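Local structure of ADP-dependent L-serine kinase SerK (Thermococcus kodakarensis KOD1, 5X0K) at residues W51-L56 against F229-I234. The protein catalyses the ADP-dependent, magnesium-requiring phosphorylation of free L-serine to O-phospho-L-serine, releasing AMP, the first step of a route to L-cysteine. The protein carries 1 engineered substitution. Residues are numbered along the deposited sequence; the frame is centred on the assembly and turned at random.
With AMP (adenosine monophosphate), chain B.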
loop_
_atom_site.group_PDB
_atom_site.type_symbol
_atom_site.label_atom_id
_atom_site.label_comp_id
_atom_site.label_asym_id
_atom_site.label_seq_id
_atom_site.Cartn_x
_atom_site.Cartn_y
_atom_site.Cartn_z
ATOM N N TRP A 51 -0.690 -0.541 20.979
ATOM C CA TRP A 51 0.749 -0.731 21.200
ATOM C C TRP A 51 1.675 -0.324 20.060
ATOM O O TRP A 51 2.914 -0.458 20.206
ATOM C CB TRP A 51 1.019 -2.184 21.625
ATOM C CG TRP A 51 0.382 -3.175 20.771
ATOM C CD1 TRP A 51 -0.731 -3.912 21.056
ATOM C CD2 TRP A 51 0.825 -3.601 19.483
ATOM N NE1 TRP A 51 -1.034 -4.739 20.015
ATOM C CE2 TRP A 51 -0.098 -4.565 19.027
ATOM C CE3 TRP A 51 1.917 -3.263 18.671
ATOM C CZ2 TRP A 51 0.017 -5.190 17.799
ATOM C CZ3 TRP A 51 2.052 -3.919 17.429
ATOM C CH2 TRP A 51 1.091 -4.853 17.006
ATOM N N LYS A 52 1.131 0.137 18.932
ATOM C CA LYS A 52 1.888 0.371 17.700
ATOM C C LYS A 52 1.606 1.798 17.187
ATOM O O LYS A 52 0.585 2.022 16.547
ATOM C CB LYS A 52 1.485 -0.634 16.600
ATOM C CG LYS A 52 2.457 -0.713 15.425
ATOM C CD LYS A 52 1.917 -1.647 14.360
ATOM C CE LYS A 52 2.858 -1.756 13.193
ATOM N NZ LYS A 52 2.456 -2.927 12.382
ATOM N N PRO A 53 2.488 2.788 17.456
ATOM C CA PRO A 53 2.121 4.165 17.085
ATOM C C PRO A 53 2.003 4.367 15.580
ATOM O O PRO A 53 2.705 3.702 14.808
ATOM C CB PRO A 53 3.287 5.015 17.631
ATOM C CG PRO A 53 4.415 4.069 17.704
ATOM C CD PRO A 53 3.833 2.716 18.040
ATOM N N MET A 54 1.117 5.272 15.193
ATOM C CA MET A 54 1.026 5.801 13.832
ATOM C C MET A 54 2.381 6.395 13.442
ATOM O O MET A 54 3.108 6.880 14.309
ATOM C CB MET A 54 -0.014 6.936 13.755
ATOM C CG MET A 54 -1.433 6.651 14.207
ATOM S SD MET A 54 -2.229 5.579 13.015
ATOM C CE MET A 54 -2.229 6.543 11.481
ATOM N N LEU A 55 2.724 6.305 12.167
ATOM C CA LEU A 55 3.900 7.022 11.621
ATOM C C LEU A 55 3.354 8.103 10.705
ATOM O O LEU A 55 2.653 7.838 9.731
ATOM C CB LEU A 55 4.842 6.105 10.876
ATOM C CG LEU A 55 5.331 4.957 11.775
ATOM C CD1 LEU A 55 6.364 4.146 11.046
ATOM C CD2 LEU A 55 5.856 5.417 13.116
ATOM N N LEU A 56 3.680 9.338 11.059
ATOM C CA LEU A 56 3.125 10.498 10.376
ATOM C C LEU A 56 4.192 11.414 9.825
ATOM O O LEU A 56 5.324 11.415 10.321
ATOM C CB LEU A 56 2.221 11.314 11.335
ATOM C CG LEU A 56 1.090 10.626 12.074
ATOM C CD1 LEU A 56 0.393 11.608 13.009
ATOM C CD2 LEU A 56 0.122 10.028 11.098
ATOM N N PHE A 229 13.772 3.227 10.969
ATOM C CA PHE A 229 13.486 2.537 12.220
ATOM C C PHE A 229 12.022 2.098 12.310
ATOM O O PHE A 229 11.150 2.657 11.645
ATOM C CB PHE A 229 13.852 3.440 13.420
ATOM C CG PHE A 229 12.965 4.649 13.550
ATOM C CD1 PHE A 229 11.773 4.591 14.281
ATOM C CD2 PHE A 229 13.296 5.831 12.914
ATOM C CE1 PHE A 229 10.926 5.708 14.368
ATOM C CE2 PHE A 229 12.453 6.946 13.000
ATOM C CZ PHE A 229 11.273 6.873 13.723
ATOM N N ASN A 230 11.775 1.080 13.134
ATOM C CA ASN A 230 10.415 0.742 13.589
ATOM C C ASN A 230 10.339 1.268 15.023
ATOM O O ASN A 230 11.255 0.990 15.805
ATOM C CB ASN A 230 10.258 -0.789 13.640
ATOM C CG ASN A 230 10.220 -1.436 12.275
ATOM O OD1 ASN A 230 9.507 -0.964 11.387
ATOM N ND2 ASN A 230 10.933 -2.543 12.111
ATOM N N PRO A 231 9.269 2.025 15.393
ATOM C CA PRO A 231 9.219 2.440 16.796
ATOM C C PRO A 231 9.102 1.237 17.712
ATOM O O PRO A 231 8.465 0.229 17.345
ATOM C CB PRO A 231 7.976 3.330 16.887
ATOM C CG PRO A 231 7.758 3.773 15.513
ATOM C CD PRO A 231 8.229 2.660 14.591
ATOM N N ASP A 232 9.696 1.320 18.888
ATOM C CA ASP A 232 9.450 0.325 19.907
ATOM C C ASP A 232 7.977 0.382 20.332
ATOM O O ASP A 232 7.306 1.387 20.164
ATOM C CB ASP A 232 10.318 0.558 21.129
ATOM C CG ASP A 232 10.623 -0.706 21.885
ATOM O OD1 ASP A 232 9.987 -1.774 21.652
ATOM O OD2 ASP A 232 11.579 -0.648 22.685
ATOM N N LYS A 233 7.509 -0.724 20.884
ATOM C CA LYS A 233 6.105 -0.826 21.270
ATOM C C LYS A 233 5.818 0.089 22.426
ATOM O O LYS A 233 6.703 0.407 23.210
ATOM C CB LYS A 233 5.736 -2.277 21.612
ATOM C CG LYS A 233 5.409 -3.080 20.373
ATOM C CD LYS A 233 6.531 -3.225 19.339
ATOM C CE LYS A 233 7.624 -4.188 19.749
ATOM N NZ LYS A 233 8.548 -4.748 18.706
ATOM N N ILE A 234 4.563 0.506 22.526
ATOM C CA ILE A 234 4.146 1.473 23.517
ATOM C C ILE A 234 3.035 0.946 24.379
ATOM O O ILE A 234 2.476 -0.093 24.060
ATOM C CB ILE A 234 3.775 2.823 22.887
ATOM C CG1 ILE A 234 2.539 2.708 21.960
ATOM C CG2 ILE A 234 4.979 3.400 22.150
ATOM C CD1 ILE A 234 2.029 4.042 21.438
HETATM P P AMP B . -2.290 -0.498 9.485
HETATM O O1P AMP B . -2.811 0.427 10.530
HETATM O O2P AMP B . -2.714 -0.193 8.087
HETATM O O3P AMP B . -0.800 -0.730 9.606
HETATM O "O5'" AMP B . -3.022 -1.928 9.769
HETATM C "C5'" AMP B . -3.482 -2.258 11.067
HETATM C "C4'" AMP B . -2.317 -2.420 12.035
HETATM O "O4'" AMP B . -2.830 -2.556 13.344
HETATM C "C3'" AMP B . -1.464 -3.666 11.814
HETATM O "O3'" AMP B . -0.148 -3.271 11.434
HETATM C "C2'" AMP B . -1.451 -4.385 13.149
HETATM O "O2'" AMP B . -0.174 -4.904 13.570
HETATM C "C1'" AMP B . -1.865 -3.270 14.078
HETATM N N9 AMP B . -2.474 -3.662 15.339
HETATM C C8 AMP B . -3.129 -4.808 15.668
HETATM N N7 AMP B . -3.554 -4.750 16.944
HETATM C C5 AMP B . -3.197 -3.536 17.428
HETATM C C6 AMP B . -3.343 -2.880 18.722
HETATM N N6 AMP B . -3.980 -3.500 19.743
HETATM N N1 AMP B . -2.815 -1.627 18.838
HETATM C C2 AMP B . -2.202 -1.025 17.783
HETATM N N3 AMP B . -2.007 -1.580 16.570
HETATM C C4 AMP B . -2.485 -2.834 16.365
#
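Trp51 and Ile234 are joined by the one backbone hydrogen bond between 51-56 and 229-234, segments running roughly antiparallel (145°): Ile234 N meets Trp51 O at 3.0 Å, well above the carbonyl plane although the N-H points nearly straight at the oxygen. CA-H...O contacts from Lys233 CA to Trp51 O and from Trp51 CA to Ile234 O accompany this short pairing. Beside it, the Lys233 chain runs alongside the indole, with Lys233 CG 3.9 Å from Trp51 CE3; the lysine then bends away at its second and third torsions, taking its charged end from the ring. One indole face carries the AMP adenine, whose C6 sits 3.1 Å above the plane, displaced toward the rim. Trp51 CG lies between its own N and carbonyl carbon (chi1 49°), a setting that brings the wide ring against the base. An alanine in place of Trp51 would probably leave the adenine without its aromatic cover and Lys233 CG without CE3 beside it. Further along, apolar groups fill the interface. Pro53 and Pro231 overlap with their rings heading opposite ways, Pro53 CG 3.7 Å from Pro231 CB; proline suits this seam, having a compact apolar surface and no backbone N-H to leave unbonded. Leu55 points its CD2 methyl at the Pro231 ring, CD2 a tight 3.5 Å from Pro231 CG, while Ile234 CD1 covers the flank of Pro53. Lys52 turns instead to the nucleotide: its extended chain carries NZ to 2.8 Å from AMP O3' and makes a weak bond to AMP O2'. Base and ribose are thus gripped by consecutive ADP-binding residues, just before strand 54-58 of the five-stranded mixed sheet in the ParB-like domain; 229-234 adjoins Trp51 and, through one polar bond and an apolar seam, probably helps to hold its backbone in place.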